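Local coordinates for hemolysin-related protein (Vibrio cholerae serotype O1, PDB 6MLT) that serves as a secreted, metal-binding protein of the V. cholerae biofilm matrix that probably binds carbohydrate and helps the biofilm adhere to surfaces, at residues A[151-154]-A[155-159]; A[164-167]-A[168-171]; A[187-190]-A[191-195]; A[582-585]-A[586-590]. All coordinates share one frame; numbering follows the deposited sequence.

Interaction 1. Residues A[151-154]-A[155-159]; sequences LADI and NGDGN. With NA (sodium ion), chain E.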
ATOM      1  N   LEU A 151       0.252  -3.872 -14.029  1.00 14.54           N
ATOM      2  CA  LEU A 151      -0.796  -3.275 -14.851  1.00 17.81           C
ATOM      3  C   LEU A 151      -1.310  -2.012 -14.178  1.00 20.35           C
ATOM      4  O   LEU A 151      -1.761  -2.060 -13.028  1.00 20.79           O
ATOM      5  CB  LEU A 151      -1.944  -4.261 -15.054  1.00 18.06           C
ATOM      6  CG  LEU A 151      -1.532  -5.645 -15.557  1.00 18.12           C
ATOM      7  CD1 LEU A 151      -2.718  -6.590 -15.526  1.00 20.01           C
ATOM      8  CD2 LEU A 151      -0.953  -5.552 -16.957  1.00 18.76           C
ATOM      9  N   ALA A 152      -1.273  -0.894 -14.902  1.00 19.68           N
ATOM     10  CA  ALA A 152      -1.748   0.370 -14.352  1.00 20.10           C
ATOM     11  C   ALA A 152      -2.040   1.342 -15.481  1.00 20.29           C
ATOM     12  O   ALA A 152      -1.452   1.254 -16.564  1.00 19.02           O
ATOM     13  CB  ALA A 152      -0.727   0.986 -13.390  1.00 22.15           C
ATOM     14  N   ASP A 153      -2.956   2.273 -15.215  1.00 20.85           N
ATOM     15  CA  ASP A 153      -3.151   3.433 -16.082  1.00 22.14           C
ATOM     16  C   ASP A 153      -2.209   4.514 -15.573  1.00 22.29           C
ATOM     17  O   ASP A 153      -2.509   5.205 -14.595  1.00 22.26           O
ATOM     18  CB  ASP A 153      -4.602   3.900 -16.068  1.00 27.16           C
ATOM     19  CG  ASP A 153      -4.844   5.114 -16.976  1.00 31.19           C
ATOM     20  OD1 ASP A 153      -3.877   5.666 -17.552  1.00 28.43           O
ATOM     21  OD2 ASP A 153      -6.019   5.510 -17.123  1.00 33.60           O
ATOM     22  N   ILE A 154      -1.061   4.669 -16.239  1.00 19.95           N
ATOM     23  CA  ILE A 154       0.006   5.500 -15.689  1.00 20.10           C
ATOM     24  C   ILE A 154      -0.069   6.946 -16.145  1.00 21.02           C
ATOM     25  O   ILE A 154       0.620   7.798 -15.563  1.00 22.79           O
ATOM     26  CB  ILE A 154       1.394   4.922 -16.031  1.00 20.77           C
ATOM     27  CG1 ILE A 154       1.618   4.901 -17.552  1.00 25.47           C
ATOM     28  CG2 ILE A 154       1.540   3.534 -15.418  1.00 20.39           C
ATOM     29  CD1 ILE A 154       2.963   4.338 -17.970  1.00 29.34           C
ATOM     30  N   ASN A 155      -0.879   7.256 -17.160  1.00 20.80           N
ATOM     31  CA  ASN A 155      -1.041   8.623 -17.633  1.00 22.69           C
ATOM     32  C   ASN A 155      -2.469   9.136 -17.523  1.00 23.37           C
ATOM     33  O   ASN A 155      -2.723  10.286 -17.889  1.00 24.46           O
ATOM     34  CB  ASN A 155      -0.573   8.756 -19.091  1.00 26.90           C
ATOM     35  CG  ASN A 155      -1.314   7.823 -20.046  1.00 36.11           C
ATOM     36  OD1 ASN A 155      -2.277   7.147 -19.674  1.00 31.39           O
ATOM     37  ND2 ASN A 155      -0.861   7.794 -21.290  1.00 44.33           N
ATOM     38  N   GLY A 156      -3.401   8.324 -17.034  1.00 25.95           N
ATOM     39  CA  GLY A 156      -4.753   8.781 -16.792  1.00 28.17           C
ATOM     40  C   GLY A 156      -5.603   8.975 -18.026  1.00 30.20           C
ATOM     41  O   GLY A 156      -6.585   9.720 -17.972  1.00 31.19           O
ATOM     42  N   ASP A 157      -5.271   8.328 -19.141  1.00 30.02           N
ATOM     43  CA  ASP A 157      -6.048   8.497 -20.362  1.00 33.03           C
ATOM     44  C   ASP A 157      -7.126   7.431 -20.532  1.00 36.59           C
ATOM     45  O   ASP A 157      -7.754   7.370 -21.593  1.00 41.23           O
ATOM     46  CB  ASP A 157      -5.127   8.504 -21.584  1.00 33.79           C
ATOM     47  CG  ASP A 157      -4.472   7.155 -21.845  1.00 34.38           C
ATOM     48  OD1 ASP A 157      -4.770   6.181 -21.126  1.00 32.81           O
ATOM     49  OD2 ASP A 157      -3.645   7.077 -22.774  1.00 35.57           O
ATOM     50  N   GLY A 158      -7.361   6.600 -19.518  1.00 35.09           N
ATOM     51  CA  GLY A 158      -8.378   5.575 -19.583  1.00 37.27           C
ATOM     52  C   GLY A 158      -7.918   4.243 -20.143  1.00 35.72           C
ATOM     53  O   GLY A 158      -8.621   3.241 -19.966  1.00 37.25           O
ATOM     54  N   ASN A 159      -6.770   4.201 -20.816  1.00 33.81           N
ATOM     55  CA  ASN A 159      -6.188   2.964 -21.319  1.00 36.17           C
ATOM     56  C   ASN A 159      -5.157   2.426 -20.331  1.00 30.54           C
ATOM     57  O   ASN A 159      -4.523   3.187 -19.594  1.00 27.77           O
ATOM     58  CB  ASN A 159      -5.535   3.192 -22.678  1.00 47.39           C
ATOM     59  CG  ASN A 159      -6.494   3.793 -23.682  1.00 63.97           C
ATOM     60  OD1 ASN A 159      -7.590   3.275 -23.893  1.00 64.42           O
ATOM     61  ND2 ASN A 159      -6.099   4.905 -24.288  1.00 74.57           N
TER
HETATM   62 NA    NA E1004      -3.132   4.976 -19.724  1.00 27.05          NA

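Interaction 2. Residues A[164-167]-A[168-171]; sequences AADG and VYSY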
ATOM      1  N   ALA A 164       6.552  -4.203 -18.176  1.00 17.48           N
ATOM      2  CA  ALA A 164       7.198  -5.499 -18.339  1.00 17.82           C
ATOM      3  C   ALA A 164       8.711  -5.352 -18.208  1.00 17.61           C
ATOM      4  O   ALA A 164       9.240  -4.259 -18.003  1.00 17.71           O
ATOM      5  CB  ALA A 164       6.830  -6.124 -19.688  1.00 20.54           C
ATOM      6  N   ALA A 165       9.413  -6.476 -18.377  1.00 17.15           N
ATOM      7  CA  ALA A 165      10.839  -6.518 -18.069  1.00 18.31           C
ATOM      8  C   ALA A 165      11.670  -5.688 -19.038  1.00 17.99           C
ATOM      9  O   ALA A 165      12.760  -5.232 -18.675  1.00 18.15           O
ATOM     10  CB  ALA A 165      11.332  -7.963 -18.084  1.00 20.13           C
ATOM     11  N   ASP A 166      11.197  -5.505 -20.270  1.00 15.70           N
ATOM     12  CA  ASP A 166      11.985  -4.859 -21.313  1.00 17.58           C
ATOM     13  C   ASP A 166      11.383  -3.550 -21.800  1.00 17.65           C
ATOM     14  O   ASP A 166      11.893  -2.972 -22.772  1.00 15.54           O
ATOM     15  CB  ASP A 166      12.170  -5.808 -22.497  1.00 17.17           C
ATOM     16  CG  ASP A 166      10.842  -6.218 -23.156  1.00 23.14           C
ATOM     17  OD1 ASP A 166       9.742  -5.930 -22.615  1.00 22.69           O
ATOM     18  OD2 ASP A 166      10.906  -6.835 -24.238  1.00 23.83           O
ATOM     19  N   GLY A 167      10.327  -3.072 -21.164  1.00 17.59           N
ATOM     20  CA  GLY A 167       9.705  -1.832 -21.575  1.00 20.95           C
ATOM     21  C   GLY A 167       8.306  -1.697 -21.017  1.00 18.48           C
ATOM     22  O   GLY A 167       7.823  -2.533 -20.249  1.00 15.49           O
ATOM     23  N   VAL A 168       7.666  -0.609 -21.431  1.00 18.35           N
ATOM     24  CA  VAL A 168       6.301  -0.271 -21.048  1.00 15.73           C
ATOM     25  C   VAL A 168       5.454  -0.289 -22.304  1.00 17.54           C
ATOM     26  O   VAL A 168       5.844   0.284 -23.330  1.00 19.44           O
ATOM     27  CB  VAL A 168       6.227   1.102 -20.359  1.00 15.80           C
ATOM     28  CG1 VAL A 168       4.774   1.512 -20.110  1.00 17.60           C
ATOM     29  CG2 VAL A 168       7.018   1.060 -19.068  1.00 16.65           C
ATOM     30  N   TYR A 169       4.298  -0.934 -22.214  1.00 16.88           N
ATOM     31  CA  TYR A 169       3.426  -1.187 -23.346  1.00 17.51           C
ATOM     32  C   TYR A 169       2.030  -0.639 -23.077  1.00 19.07           C
ATOM     33  O   TYR A 169       1.560  -0.606 -21.935  1.00 19.39           O
ATOM     34  CB  TYR A 169       3.319  -2.687 -23.632  1.00 19.00           C
ATOM     35  CG  TYR A 169       4.636  -3.380 -23.911  1.00 16.72           C
ATOM     36  CD1 TYR A 169       5.527  -3.668 -22.883  1.00 20.28           C
ATOM     37  CD2 TYR A 169       4.979  -3.759 -25.204  1.00 16.09           C
ATOM     38  CE1 TYR A 169       6.729  -4.306 -23.140  1.00 17.81           C
ATOM     39  CE2 TYR A 169       6.163  -4.395 -25.466  1.00 16.71           C
ATOM     40  CZ  TYR A 169       7.038  -4.669 -24.434  1.00 20.05           C
ATOM     41  OH  TYR A 169       8.228  -5.302 -24.710  1.00 21.49           O
ATOM     42  N   SER A 170       1.372  -0.225 -24.151  1.00 20.59           N
ATOM     43  CA  SER A 170      -0.046   0.105 -24.142  1.00 23.47           C
ATOM     44  C   SER A 170      -0.839  -1.112 -24.595  1.00 23.93           C
ATOM     45  O   SER A 170      -0.484  -1.752 -25.590  1.00 19.29           O
ATOM     46  CB  SER A 170      -0.332   1.288 -25.066  1.00 25.78           C
ATOM     47  OG  SER A 170      -1.694   1.307 -25.456  1.00 28.31           O
ATOM     48  N   TYR A 171      -1.914  -1.422 -23.870  1.00 23.59           N
ATOM     49  CA  TYR A 171      -2.778  -2.527 -24.274  1.00 23.79           C
ATOM     50  C   TYR A 171      -3.248  -2.359 -25.712  1.00 22.30           C
ATOM     51  O   TYR A 171      -3.347  -3.336 -26.466  1.00 22.49           O
ATOM     52  CB  TYR A 171      -3.979  -2.631 -23.330  1.00 25.24           C
ATOM     53  CG  TYR A 171      -4.990  -3.669 -23.754  1.00 25.33           C
ATOM     54  CD1 TYR A 171      -4.778  -5.014 -23.495  1.00 27.39           C
ATOM     55  CD2 TYR A 171      -6.154  -3.306 -24.414  1.00 28.50           C
ATOM     56  CE1 TYR A 171      -5.696  -5.975 -23.880  1.00 29.03           C
ATOM     57  CE2 TYR A 171      -7.086  -4.262 -24.806  1.00 29.99           C
ATOM     58  CZ  TYR A 171      -6.846  -5.596 -24.531  1.00 30.31           C
ATOM     59  OH  TYR A 171      -7.753  -6.562 -24.912  1.00 31.36           O
TER

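Interaction 3. Residues A[187-190]-A[191-195]; sequences AFDS and NGDGQ. With NA (sodium ion), chain F.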
ATOM      1  N   ALA A 187       4.709   1.424 -10.877  1.00 18.55           N
ATOM      2  CA  ALA A 187       4.359   2.792 -11.230  1.00 21.20           C
ATOM      3  C   ALA A 187       3.767   3.510 -10.026  1.00 21.29           C
ATOM      4  O   ALA A 187       2.972   2.932  -9.279  1.00 22.89           O
ATOM      5  CB  ALA A 187       3.360   2.831 -12.386  1.00 23.33           C
ATOM      6  N   PHE A 188       4.146   4.776  -9.852  1.00 21.10           N
ATOM      7  CA  PHE A 188       3.564   5.617  -8.817  1.00 24.74           C
ATOM      8  C   PHE A 188       3.871   7.065  -9.155  1.00 23.41           C
ATOM      9  O   PHE A 188       4.844   7.357  -9.861  1.00 21.17           O
ATOM     10  CB  PHE A 188       4.091   5.254  -7.422  1.00 26.61           C
ATOM     11  CG  PHE A 188       5.535   5.607  -7.198  1.00 26.88           C
ATOM     12  CD1 PHE A 188       6.546   4.851  -7.763  1.00 29.93           C
ATOM     13  CD2 PHE A 188       5.880   6.684  -6.395  1.00 28.87           C
ATOM     14  CE1 PHE A 188       7.876   5.172  -7.548  1.00 32.64           C
ATOM     15  CE2 PHE A 188       7.205   7.011  -6.172  1.00 29.38           C
ATOM     16  CZ  PHE A 188       8.206   6.256  -6.748  1.00 33.13           C
ATOM     17  N   ASP A 189       3.019   7.964  -8.662  1.00 22.41           N
ATOM     18  CA  ASP A 189       3.218   9.400  -8.837  1.00 24.84           C
ATOM     19  C   ASP A 189       4.272   9.853  -7.837  1.00 24.03           C
ATOM     20  O   ASP A 189       3.984  10.051  -6.656  1.00 23.18           O
ATOM     21  CB  ASP A 189       1.906  10.152  -8.643  1.00 25.83           C
ATOM     22  CG  ASP A 189       2.008  11.627  -9.018  1.00 28.04           C
ATOM     23  OD1 ASP A 189       3.126  12.109  -9.310  1.00 27.85           O
ATOM     24  OD2 ASP A 189       0.962  12.309  -9.020  1.00 30.55           O
ATOM     25  N   SER A 190       5.505  10.017  -8.313  1.00 22.61           N
ATOM     26  CA  SER A 190       6.625  10.341  -7.441  1.00 23.47           C
ATOM     27  C   SER A 190       6.674  11.811  -7.054  1.00 25.67           C
ATOM     28  O   SER A 190       7.294  12.150  -6.043  1.00 27.29           O
ATOM     29  CB  SER A 190       7.939   9.980  -8.135  1.00 23.88           C
ATOM     30  OG  SER A 190       8.176  10.874  -9.208  1.00 26.81           O
ATOM     31  N   ASN A 191       6.065  12.691  -7.845  1.00 25.49           N
ATOM     32  CA  ASN A 191       6.246  14.128  -7.674  1.00 25.80           C
ATOM     33  C   ASN A 191       4.934  14.898  -7.593  1.00 29.74           C
ATOM     34  O   ASN A 191       4.953  16.132  -7.662  1.00 33.80           O
ATOM     35  CB  ASN A 191       7.093  14.686  -8.816  1.00 27.61           C
ATOM     36  CG  ASN A 191       6.539  14.328 -10.178  1.00 32.23           C
ATOM     37  OD1 ASN A 191       5.362  13.994 -10.313  1.00 31.90           O
ATOM     38  ND2 ASN A 191       7.386  14.396 -11.197  1.00 35.34           N
ATOM     39  N   GLY A 192       3.801  14.211  -7.470  1.00 31.03           N
ATOM     40  CA  GLY A 192       2.524  14.873  -7.270  1.00 30.06           C
ATOM     41  C   GLY A 192       1.996  15.675  -8.441  1.00 30.42           C
ATOM     42  O   GLY A 192       1.217  16.607  -8.231  1.00 31.98           O
ATOM     43  N   ASP A 193       2.380  15.341  -9.674  1.00 29.96           N
ATOM     44  CA  ASP A 193       1.856  16.045 -10.840  1.00 30.87           C
ATOM     45  C   ASP A 193       0.725  15.285 -11.525  1.00 29.81           C
ATOM     46  O   ASP A 193       0.291  15.684 -12.610  1.00 30.86           O
ATOM     47  CB  ASP A 193       2.980  16.339 -11.840  1.00 32.59           C
ATOM     48  CG  ASP A 193       3.499  15.092 -12.549  1.00 33.14           C
ATOM     49  OD1 ASP A 193       2.991  13.978 -12.301  1.00 30.53           O
ATOM     50  OD2 ASP A 193       4.428  15.240 -13.370  1.00 34.06           O
ATOM     51  N   GLY A 194       0.235  14.203 -10.918  1.00 28.49           N
ATOM     52  CA  GLY A 194      -0.860  13.442 -11.472  1.00 30.61           C
ATOM     53  C   GLY A 194      -0.452  12.339 -12.424  1.00 30.40           C
ATOM     54  O   GLY A 194      -1.249  11.429 -12.674  1.00 31.67           O
ATOM     55  N   GLN A 195       0.753  12.400 -12.974  1.00 26.76           N
ATOM     56  CA  GLN A 195       1.279  11.335 -13.812  1.00 22.74           C
ATOM     57  C   GLN A 195       2.048  10.342 -12.958  1.00 23.95           C
ATOM     58  O   GLN A 195       2.676  10.709 -11.965  1.00 23.61           O
ATOM     59  CB  GLN A 195       2.192  11.913 -14.894  1.00 23.13           C
ATOM     60  CG  GLN A 195       1.485  12.840 -15.864  1.00 25.14           C
ATOM     61  CD  GLN A 195       0.465  12.110 -16.699  1.00 27.44           C
ATOM     62  OE1 GLN A 195       0.809  11.233 -17.486  1.00 26.81           O
ATOM     63  NE2 GLN A 195      -0.803  12.450 -16.518  1.00 29.91           N
TER
HETATM   64 NA    NA F1005       4.208  12.202 -11.362  1.00 23.94          NA

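Interaction 4. Residues A[582-585]-A[586-590]; sequences DINA and NGTIP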
ATOM      1  N   ASP A 582      -4.426  -0.379  -7.441  1.00 24.54           N
ATOM      2  CA  ASP A 582      -4.453  -0.467  -8.895  1.00 29.93           C
ATOM      3  C   ASP A 582      -5.454  -1.489  -9.410  1.00 26.83           C
ATOM      4  O   ASP A 582      -5.402  -1.848 -10.592  1.00 25.88           O
ATOM      5  CB  ASP A 582      -3.056  -0.796  -9.430  1.00 36.91           C
ATOM      6  CG  ASP A 582      -2.238   0.448  -9.720  1.00 39.85           C
ATOM      7  OD1 ASP A 582      -2.831   1.446 -10.186  1.00 41.55           O
ATOM      8  OD2 ASP A 582      -1.008   0.429  -9.483  1.00 34.53           O
ATOM      9  N   ILE A 583      -6.371  -1.960  -8.570  1.00 22.68           N
ATOM     10  CA  ILE A 583      -7.341  -2.955  -9.012  1.00 23.62           C
ATOM     11  C   ILE A 583      -8.618  -2.793  -8.199  1.00 24.72           C
ATOM     12  O   ILE A 583      -8.579  -2.561  -6.987  1.00 22.50           O
ATOM     13  CB  ILE A 583      -6.754  -4.382  -8.899  1.00 26.30           C
ATOM     14  CG1 ILE A 583      -7.632  -5.390  -9.640  1.00 29.15           C
ATOM     15  CG2 ILE A 583      -6.580  -4.795  -7.436  1.00 31.59           C
ATOM     16  CD1 ILE A 583      -7.549  -5.282 -11.142  1.00 26.28           C
ATOM     17  N   ASN A 584      -9.751  -2.885  -8.885  1.00 29.21           N
ATOM     18  CA  ASN A 584     -11.048  -2.966  -8.238  1.00 33.93           C
ATOM     19  C   ASN A 584     -11.438  -4.431  -8.051  1.00 37.51           C
ATOM     20  O   ASN A 584     -10.852  -5.337  -8.648  1.00 33.69           O
ATOM     21  CB  ASN A 584     -12.101  -2.231  -9.064  1.00 40.26           C
ATOM     22  CG  ASN A 584     -11.780  -0.749  -9.245  1.00 45.74           C
ATOM     23  OD1 ASN A 584     -11.339  -0.079  -8.314  1.00 47.83           O
ATOM     24  ND2 ASN A 584     -11.999  -0.239 -10.451  1.00 46.54           N
ATOM     25  N   ALA A 585     -12.443  -4.659  -7.201  1.00 47.96           N
ATOM     26  CA  ALA A 585     -12.834  -6.030  -6.874  1.00 55.52           C
ATOM     27  C   ALA A 585     -13.288  -6.792  -8.114  1.00 44.00           C
ATOM     28  O   ALA A 585     -13.028  -7.996  -8.243  1.00 40.67           O
ATOM     29  CB  ALA A 585     -13.936  -6.019  -5.817  1.00 70.72           C
ATOM     30  N   ASN A 586     -13.960  -6.109  -9.039  1.00 40.84           N
ATOM     31  CA  ASN A 586     -14.440  -6.735 -10.266  1.00 42.18           C
ATOM     32  C   ASN A 586     -13.360  -6.872 -11.336  1.00 37.87           C
ATOM     33  O   ASN A 586     -13.667  -7.315 -12.449  1.00 33.47           O
ATOM     34  CB  ASN A 586     -15.623  -5.944 -10.836  1.00 43.21           C
ATOM     35  CG  ASN A 586     -15.255  -4.519 -11.211  1.00 42.47           C
ATOM     36  OD1 ASN A 586     -14.084  -4.138 -11.196  1.00 41.37           O
ATOM     37  ND2 ASN A 586     -16.261  -3.724 -11.559  1.00 41.71           N
ATOM     38  N   GLY A 587     -12.115  -6.495 -11.042  1.00 32.30           N
ATOM     39  CA  GLY A 587     -11.024  -6.676 -11.970  1.00 26.62           C
ATOM     40  C   GLY A 587     -10.721  -5.485 -12.853  1.00 25.26           C
ATOM     41  O   GLY A 587      -9.726  -5.520 -13.587  1.00 25.65           O
ATOM     42  N   THR A 588     -11.537  -4.434 -12.815  1.00 24.13           N
ATOM     43  CA  THR A 588     -11.221  -3.236 -13.572  1.00 26.08           C
ATOM     44  C   THR A 588     -10.110  -2.459 -12.869  1.00 26.08           C
ATOM     45  O   THR A 588      -9.873  -2.606 -11.667  1.00 24.21           O
ATOM     46  CB  THR A 588     -12.461  -2.355 -13.760  1.00 31.28           C
ATOM     47  OG1 THR A 588     -12.995  -1.981 -12.486  1.00 32.94           O
ATOM     48  CG2 THR A 588     -13.530  -3.097 -14.558  1.00 33.61           C
ATOM     49  N   ILE A 589      -9.409  -1.645 -13.640  1.00 28.46           N
ATOM     50  CA  ILE A 589      -8.264  -0.879 -13.150  1.00 29.68           C
ATOM     51  C   ILE A 589      -8.668   0.590 -13.089  1.00 30.46           C
ATOM     52  O   ILE A 589      -9.161   1.124 -14.088  1.00 27.80           O
ATOM     53  CB  ILE A 589      -7.025  -1.075 -14.044  1.00 30.25           C
ATOM     54  CG1 ILE A 589      -6.506  -2.513 -13.850  1.00 35.46           C
ATOM     55  CG2 ILE A 589      -5.947  -0.020 -13.725  1.00 28.11           C
ATOM     56  CD1 ILE A 589      -5.134  -2.781 -14.405  1.00 40.65           C
ATOM     57  N   PRO A 590      -8.482   1.276 -11.959  1.00 31.08           N
ATOM     58  CA  PRO A 590      -8.898   2.682 -11.886  1.00 36.40           C
ATOM     59  C   PRO A 590      -8.050   3.575 -12.780  1.00 42.28           C
ATOM     60  O   PRO A 590      -6.862   3.330 -13.002  1.00 40.38           O
ATOM     61  CB  PRO A 590      -8.703   3.042 -10.407  1.00 38.07           C
ATOM     62  CG  PRO A 590      -8.480   1.754  -9.693  1.00 37.17           C
ATOM     63  CD  PRO A 590      -7.893   0.815 -10.690  1.00 31.12           C
TER
HETATM   64  O   HOH W   1      -4.081   2.564 -12.504  1.00 24.08           O

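Interaction 1. Residues A[151-154]-A[155-159]
D153 and N155 turn one oxygen each onto the same sodium ion, with D153 OD1 2.4 Å and N155 OD1 2.3 Å from the metal. D157 joins them with its OD1 at 2.5 Å from the sodium, while N159 gives the ion its backbone O at 2.3 Å, its CB pointing away from 151-154. The carboxylate of D153 reaches into the loop because its CG lies opposite the backbone N (chi1 -180°), and both of its oxygens are used. G156 N comes to D153 OD1 at 2.7 Å from 50° above the carboxylate plane, with weak, longer bonds from the N atoms of N155 and D157 to the same oxygen. G158 N takes D153 OD2 at 3.0 Å, on the syn side. The order Asp-x-Asn-Gly-Asp-Gly-Asn-x-Glu matches an EF-hand-like metal-binding loop, here within an FG-GAP-like repeat of the beta-propeller type; E161 completes the sodium site with both carboxylate oxygens. Two successive Asx turns curl the chain round the ion: D157 N bonds to N155 OD1, and N159 N to D157 OD1 at 2.8 Å. The metal probably offsets the repulsion between oxygens held as close as D153 OD1 and N155 OD1, 3.0 Å apart. Next to D153 in the chain, the backbone N of I154 bonds to E161 OE1, tying a ligand to the start of the loop.

Interaction 2. Residues A[164-167]-A[168-171]
D166 and Y169 meet through a single hydrogen bond, the phenol hydroxyl Y169 OH giving its proton to D166 OD1 at 2.7 Å. The two side chains cross at about a right angle, and their flat groups are tilted 34° from each other. D166 OD1 sits at the edge of the ring, close to its plane, yet the hydroxyl reaches that oxygen from above the carboxylate plane. A first torsion of 61° in D166 folds its carboxylate back over the turn to meet the phenol. Both polar ends are buried and doubly engaged: S139 N bonds to Y169 OH, and A140 N to D166 OD2, which holds the pair against the 138-140 loop. The backbone contributes A164 N to G167 O, 2.9 Å, across the mouth of the turn. Van der Waals contacts flank the CE1 corner of the ring from opposite sides of its plane: A164 CB is 3.9 Å from Y169 CE1, and G167 O 3.6 Å from the same carbon, both oblique to the ring. A165 and D166 form the bend of a beta hairpin joining strands 161-164 and 167-170, the two middle strands of a four-stranded antiparallel sheet consistent with a propeller blade. Y169 packs on L175 of strand 174-178 in its own sheet, and on I123 and L136 of strands 122-126 and 132-137 in the preceding one.

Interaction 3. Residues A[187-190]-A[191-195]
D189, N191 and D193 close on a sodium ion through their OD1 atoms, D189 OD1 at 2.3 Å from the metal, N191 OD1 and D193 OD1 each at 2.4 Å. Q195 adds its backbone O, 2.2 Å from the sodium, and E197 fills the remaining two positions with both carboxylate oxygens. Around this first shell, backbone N-H groups fix the ligands. G194 N grips D189 OD2 at 2.8 Å, on the syn side but 32° out of the carboxylate plane; D189 OD1 collects weak bonds from the N atoms of N191, G192 and D193. D193 forms an Asx turn, its OD1 accepting Q195 N at 2.8 Å from above the carboxylate. One layer further out, S190 OG bonds to E197 OE1 and so helps position the glutamate. The side chain of Q195, bent at chi2 (-66°), takes no part in the metal site; its OE1 bonds to N207 ND2 and its NE2 to N155 O. This EF-hand-like loop links the antiparallel strands 185-188 and 197-200, which pair through F188 and E197, while the F188 ring leans on L204 of the next strand, 203-205.

Interaction 4. Residues A[582-585]-A[586-590]
N584 and T588 meet across a tight reversal, a type I beta turn from N584 to G587 continued by a G1-type beta bulge. G587 N bonds to N584 O at 2.9 Å, and N584 N returns a 2.8 Å bond to T588 O, nearly in line with that carbonyl. G587, with a positive phi of 94°, makes the bulge that lets both bonds form. The closely packed part is the buried face. I583 has its CG1 opposite the backbone N, and its second torsion (72°) folds CD1 back against the returning arm of the loop, 3.3 Å from G587 O and 4.0 Å from I589 CG1. Both isoleucines also press on A103 of strand 101-103, and I589 adds L151 of strand 150-152, so this face of the turn packs on edge strands of two neighbouring sheets. At the far end of the reversal P590 CD still rests on the backbone of D582, and a water lies between D582 OD1 and P590 O. D582 OD1 has its main partner elsewhere, in a salt bridge with R196. The outward side is polar and less covered. A585 is exposed at the corner, and the side chains of N584 and P590 come from opposite directions, P590 CG 3.7 Å from N584 OD1. N584 ND2 gives T588 OG1 a nearly straight bond (177°) lying in the amide plane. T588 in turn closes an Asx turn, its backbone N and its hydroxyl both donating to N586 OD1, the OG1 to OD1 distance being 2.7 Å.

How the interactions relate
From the N terminus, interaction 1 closes the metal loop between strands 150-152 and 161-164, and interaction 2 closes the next hairpin of the same sheet; I154 CD1 packs on V168 CG1 between them. Interaction 3 repeats the metal loop one sheet further on, between strands 185-188 and 197-200, and touches interaction 1 through I154 CG2 on A187 CB. Interaction 4 comes almost 400 residues later, as a loop beyond strand 553-559 that returns to interaction 1, where I589 CD1 meets L151 CB. All four are local and in series; none encloses or crosses another. Interaction 1 is their hub, touching each of the others, which do not touch among themselves.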